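Local coordinates for DNA repair protein RecN (Deinococcus radiodurans, PDB 4ABX) that may take part in recombinational repair of damaged DNA as an ATP-binding, SMC-like protein, of which this chain is the coiled-coil domain, at residues A[18-23]-A[149-154]; A[70-75]-A[98-103]. One frame throughout, in Å; residues are numbered along the deposited sequence. Where two conformers were deposited one is given.

Interaction 1: residues A[18-23]-A[149-154]; sequences AFQVQE and VEFGAQ
Gln-20 and Phe-151 meet between two antiparallel helices as an amide end set against a ring edge. The amide oxygen lies close to the plane of the ring, with Gln-20 OE1 3.5 Å from Phe-151 CE1 and CZ of the same ring only slightly farther. The amide and ring planes are 75° apart, so the amide is not laid flat on the ring; its oxygen meets the ring edge in plane. Because the polarised C-H rim of a phenyl ring is slightly positive, an amide oxygen suits this position electrostatically, although the attraction is weak. Gln-20 points at the opposite helix from its root, and its extended chain carries the amide to the ring. Phe-151 leaves its helix to one side, and its CG, anti to the backbone N (chi1 -175°), brings the ring end nearer to residues 18-23. Tyr-141, at the end of helix 121-141, also meets the Phe-151 ring and is touched by Gln-20, tying a third helix to the contact.

Beside this pair the backbones come close, with Val-21 CA 5.5 Å from Gly-152 CA. Gly-152, having no side chain, meets Val-21 through its backbone oxygen: Val-21 brings one methyl, CG2, to 4.0 Å from Gly-152 O. Val-21 and Gly-152 remain partly exposed, as do Gln-20 and Phe-151, so a long polar chain and an aromatic can share the boundary with solvent. Antiparallel pairing of helices is the hallmark of the coiled-coil arm of SMC-like proteins, the domain this chain represents.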
loop_
_atom_site.group_PDB
_atom_site.type_symbol
_atom_site.label_atom_id
_atom_site.label_comp_id
_atom_site.label_asym_id
_atom_site.label_seq_id
_atom_site.Cartn_x
_atom_site.Cartn_y
_atom_site.Cartn_z
ATOM N N ALA A 18 -61.808 9.791 -15.777
ATOM C CA ALA A 18 -61.096 10.253 -16.962
ATOM C C ALA A 18 -59.596 10.334 -16.683
ATOM O O ALA A 18 -58.781 9.960 -17.524
ATOM C CB ALA A 18 -61.628 11.602 -17.422
ATOM N N PHE A 19 -59.245 10.816 -15.495
ATOM C CA PHE A 19 -57.848 10.962 -15.092
ATOM C C PHE A 19 -57.169 9.604 -14.932
ATOM O O PHE A 19 -56.019 9.414 -15.331
ATOM C CB PHE A 19 -57.754 11.751 -13.775
ATOM C CG PHE A 19 -56.390 11.717 -13.144
ATOM C CD1 PHE A 19 -56.005 10.645 -12.352
ATOM C CD2 PHE A 19 -55.490 12.752 -13.349
ATOM C CE1 PHE A 19 -54.748 10.605 -11.774
ATOM C CE2 PHE A 19 -54.231 12.721 -12.770
ATOM C CZ PHE A 19 -53.859 11.647 -11.983
ATOM N N GLN A 20 -57.887 8.659 -14.342
ATOM C CA GLN A 20 -57.351 7.321 -14.150
ATOM C C GLN A 20 -57.140 6.594 -15.480
ATOM O O GLN A 20 -56.112 5.950 -15.688
ATOM C CB GLN A 20 -58.251 6.524 -13.207
ATOM C CG GLN A 20 -58.111 6.959 -11.757
ATOM C CD GLN A 20 -59.179 6.377 -10.846
ATOM O OE1 GLN A 20 -60.187 5.845 -11.309
ATOM N NE2 GLN A 20 -58.956 6.475 -9.538
ATOM N N VAL A 21 -58.103 6.732 -16.384
ATOM C CA VAL A 21 -58.010 6.139 -17.718
ATOM C C VAL A 21 -56.839 6.718 -18.505
ATOM O O VAL A 21 -56.074 5.982 -19.133
ATOM C CB VAL A 21 -59.322 6.344 -18.510
ATOM C CG1 VAL A 21 -59.121 6.050 -19.995
ATOM C CG2 VAL A 21 -60.440 5.483 -17.919
ATOM N N GLN A 22 -56.699 8.039 -18.461
ATOM C CA GLN A 22 -55.584 8.713 -19.114
ATOM C C GLN A 22 -54.248 8.223 -18.559
ATOM O O GLN A 22 -53.332 7.913 -19.324
ATOM C CB GLN A 22 -55.696 10.231 -18.944
ATOM C CG GLN A 22 -54.633 11.025 -19.686
ATOM C CD GLN A 22 -54.798 12.531 -19.520
ATOM O OE1 GLN A 22 -55.461 13.002 -18.590
ATOM N NE2 GLN A 22 -54.198 13.295 -20.428
ATOM N N GLU A 23 -54.134 8.155 -17.231
ATOM C CA GLU A 23 -52.875 7.743 -16.603
ATOM C C GLU A 23 -52.417 6.373 -17.087
ATOM O O GLU A 23 -51.260 6.187 -17.463
ATOM C CB GLU A 23 -52.971 7.739 -15.071
ATOM C CG GLU A 23 -51.649 7.376 -14.406
ATOM C CD GLU A 23 -51.697 7.417 -12.885
ATOM O OE1 GLU A 23 -52.790 7.247 -12.303
ATOM O OE2 GLU A 23 -50.628 7.616 -12.270
ATOM N N VAL A 149 -54.783 -3.295 -16.121
ATOM C CA VAL A 149 -55.477 -3.197 -17.400
ATOM C C VAL A 149 -56.983 -3.340 -17.182
ATOM O O VAL A 149 -57.780 -2.574 -17.735
ATOM C CB VAL A 149 -54.971 -4.253 -18.401
ATOM C CG1 VAL A 149 -55.912 -4.353 -19.603
ATOM C CG2 VAL A 149 -53.545 -3.924 -18.843
ATOM N N GLU A 150 -57.362 -4.320 -16.366
ATOM C CA GLU A 150 -58.762 -4.520 -16.008
ATOM C C GLU A 150 -59.347 -3.272 -15.340
ATOM O O GLU A 150 -60.456 -2.834 -15.679
ATOM C CB GLU A 150 -58.908 -5.742 -15.094
ATOM C CG GLU A 150 -60.310 -5.955 -14.535
ATOM C CD GLU A 150 -61.320 -6.357 -15.597
ATOM O OE1 GLU A 150 -60.903 -6.707 -16.722
ATOM O OE2 GLU A 150 -62.535 -6.327 -15.301
ATOM N N PHE A 151 -58.597 -2.691 -14.404
ATOM C CA PHE A 151 -59.042 -1.484 -13.713
ATOM C C PHE A 151 -59.387 -0.390 -14.719
ATOM O O PHE A 151 -60.410 0.275 -14.590
ATOM C CB PHE A 151 -57.992 -0.983 -12.706
ATOM C CG PHE A 151 -58.448 0.203 -11.882
ATOM C CD1 PHE A 151 -58.585 1.461 -12.456
ATOM C CD2 PHE A 151 -58.748 0.058 -10.538
ATOM C CE1 PHE A 151 -59.012 2.554 -11.698
ATOM C CE2 PHE A 151 -59.166 1.142 -9.776
ATOM C CZ PHE A 151 -59.301 2.390 -10.358
ATOM N N GLY A 152 -58.540 -0.215 -15.728
ATOM C CA GLY A 152 -58.768 0.803 -16.740
ATOM C C GLY A 152 -59.972 0.532 -17.628
ATOM O O GLY A 152 -60.680 1.459 -18.030
ATOM N N ALA A 153 -60.193 -0.740 -17.957
ATOM C CA ALA A 153 -61.350 -1.134 -18.756
ATOM C C ALA A 153 -62.650 -0.830 -18.026
ATOM O O ALA A 153 -63.591 -0.283 -18.605
ATOM C CB ALA A 153 -61.274 -2.619 -19.117
ATOM N N GLN A 154 -62.705 -1.195 -16.751
ATOM C CA GLN A 154 -63.881 -0.928 -15.940
ATOM C C GLN A 154 -64.079 0.572 -15.776
ATOM O O GLN A 154 -65.206 1.068 -15.807
ATOM C CB GLN A 154 -63.736 -1.574 -14.565
ATOM C CG GLN A 154 -63.507 -3.064 -14.605
ATOM C CD GLN A 154 -63.866 -3.726 -13.294
ATOM O OE1 GLN A 154 -64.638 -3.176 -12.506
ATOM N NE2 GLN A 154 -63.307 -4.908 -13.048
#

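Interaction 2: residues A[70-75]-A[98-103]; sequences GLIGEA and AALESV
Ile-72 lays its branch methyl over the base of Leu-100, with Ile-72 CG2 3.7 Å from Leu-100 CB and almost as near to the backbone CA behind it. The two side chains run antiparallel past one another, so the methyl meets CB of the leucine more closely than its CD1 and CD2 methyls. The other arm of the isoleucine runs on to Val-103, one turn farther along helix 87-115. Here the approach is tip to tip, Ile-72 CD1 standing 4.0 Å from Val-103 CG2. A beta-branched residue suits this place because its two arms serve two neighbours: CG2 lies anti to the backbone N, while CG1 is anti to the carbonyl carbon (chi1 -62°) and its extended arm carries CD1 outward.

The backbones are nearest at the same point, Ile-72 CA lying 6.3 Å from Leu-100 CA in the antiparallel hairpin of helices 68-83 and 87-115. Ile-72 and Val-103 are buried, whereas Leu-100 sits nearer the solvent. Leu-96 adds to the apolar surroundings of Ile-72, and Ala-68 of the second subunit packs on it as well; Leu-71 meets Leu-71 of that subunit. All three residues meet through carbon atoms, so the contact draws its stability from dispersion and the exclusion of water, forces that depend on shape and burial more than on bond direction.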
loop_
_atom_site.group_PDB
_atom_site.type_symbol
_atom_site.label_atom_id
_atom_site.label_comp_id
_atom_site.label_asym_id
_atom_site.label_seq_id
_atom_site.Cartn_x
_atom_site.Cartn_y
_atom_site.Cartn_z
ATOM N N GLY A 70 2.662 1.286 -5.714
ATOM C CA GLY A 70 3.495 2.353 -5.187
ATOM C C GLY A 70 4.140 1.989 -3.865
ATOM O O GLY A 70 5.319 2.258 -3.646
ATOM N N LEU A 71 3.374 1.368 -2.973
ATOM C CA LEU A 71 3.923 0.973 -1.676
ATOM C C LEU A 71 4.932 -0.161 -1.799
ATOM O O LEU A 71 5.962 -0.165 -1.121
ATOM C CB LEU A 71 2.810 0.602 -0.696
ATOM C CG LEU A 71 1.919 1.790 -0.339
ATOM C CD1 LEU A 71 0.852 1.375 0.658
ATOM C CD2 LEU A 71 2.763 2.931 0.210
ATOM N N ILE A 72 4.639 -1.124 -2.663
ATOM C CA ILE A 72 5.573 -2.212 -2.909
ATOM C C ILE A 72 6.897 -1.646 -3.427
ATOM O O ILE A 72 7.973 -2.078 -3.016
ATOM C CB ILE A 72 4.992 -3.246 -3.903
ATOM C CG1 ILE A 72 3.729 -3.890 -3.320
ATOM C CG2 ILE A 72 6.027 -4.316 -4.244
ATOM C CD1 ILE A 72 3.092 -4.946 -4.229
ATOM N N GLY A 73 6.804 -0.669 -4.324
ATOM C CA GLY A 73 7.974 -0.017 -4.884
ATOM C C GLY A 73 8.817 0.678 -3.833
ATOM O O GLY A 73 10.045 0.614 -3.876
ATOM N N GLU A 74 8.162 1.349 -2.889
ATOM C CA GLU A 74 8.877 2.000 -1.796
ATOM C C GLU A 74 9.617 0.961 -0.965
ATOM O O GLU A 74 10.770 1.163 -0.586
ATOM C CB GLU A 74 7.923 2.800 -0.906
ATOM C CG GLU A 74 7.341 4.033 -1.570
ATOM C CD GLU A 74 6.448 4.832 -0.637
ATOM O OE1 GLU A 74 6.749 4.895 0.575
ATOM O OE2 GLU A 74 5.439 5.392 -1.118
ATOM N N ALA A 75 8.941 -0.153 -0.696
ATOM C CA ALA A 75 9.512 -1.253 0.077
ATOM C C ALA A 75 10.707 -1.874 -0.635
ATOM O O ALA A 75 11.677 -2.275 0.003
ATOM C CB ALA A 75 8.443 -2.327 0.349
ATOM N N ALA A 98 9.149 -9.436 -8.188
ATOM C CA ALA A 98 8.238 -10.344 -8.879
ATOM C C ALA A 98 6.788 -10.117 -8.445
ATOM O O ALA A 98 5.879 -10.133 -9.268
ATOM C CB ALA A 98 8.646 -11.796 -8.645
ATOM N N ALA A 99 6.575 -9.911 -7.148
ATOM C CA ALA A 99 5.235 -9.640 -6.655
ATOM C C ALA A 99 4.702 -8.333 -7.239
ATOM O O ALA A 99 3.531 -8.245 -7.603
ATOM C CB ALA A 99 5.209 -9.605 -5.137
ATOM N N LEU A 100 5.568 -7.323 -7.320
ATOM C CA LEU A 100 5.212 -6.035 -7.909
ATOM C C LEU A 100 4.789 -6.194 -9.358
ATOM O O LEU A 100 3.784 -5.622 -9.793
ATOM C CB LEU A 100 6.383 -5.054 -7.817
ATOM C CG LEU A 100 6.244 -3.722 -8.562
ATOM C CD1 LEU A 100 5.006 -2.953 -8.101
ATOM C CD2 LEU A 100 7.504 -2.877 -8.392
ATOM N N GLU A 101 5.563 -6.969 -10.112
ATOM C CA GLU A 101 5.238 -7.207 -11.507
ATOM C C GLU A 101 3.873 -7.874 -11.652
ATOM O O GLU A 101 3.089 -7.509 -12.528
ATOM C CB GLU A 101 6.328 -8.034 -12.193
ATOM C CG GLU A 101 7.611 -7.261 -12.443
ATOM C CD GLU A 101 8.604 -8.029 -13.298
ATOM O OE1 GLU A 101 8.207 -9.044 -13.911
ATOM O OE2 GLU A 101 9.781 -7.613 -13.359
ATOM N N SER A 102 3.597 -8.849 -10.787
ATOM C CA SER A 102 2.311 -9.542 -10.788
ATOM C C SER A 102 1.163 -8.576 -10.524
ATOM O O SER A 102 0.120 -8.646 -11.176
ATOM C CB SER A 102 2.294 -10.650 -9.733
ATOM O OG SER A 102 3.229 -11.667 -10.038
ATOM N N VAL A 103 1.357 -7.682 -9.561
ATOM C CA VAL A 103 0.324 -6.722 -9.192
ATOM C C VAL A 103 0.039 -5.750 -10.333
ATOM O O VAL A 103 -1.116 -5.427 -10.606
ATOM C CB VAL A 103 0.685 -5.952 -7.897
ATOM C CG1 VAL A 103 -0.158 -4.700 -7.768
ATOM C CG2 VAL A 103 0.495 -6.852 -6.680
#

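Interactions 1 and 2 lie on opposite sides of the chain's centre, with their centres 65 Å apart and their nearest atoms about 51 Å apart. They share no helix: interaction 1 joins helices 6-27 and 145-169, near the chain's two ends, while interaction 2 joins the neighbouring helices 68-83 and 87-115. Along the sequence, contact 70-75 with 98-103 is nested inside the long loop closed by 18-23 with 149-154. An elongated chain thus runs out and folds back on itself. Interaction 2, away from the termini, adjoins the second subunit, consistent with a long arm whose terminal end leads to the rest of the protein and whose far part packs on a partner.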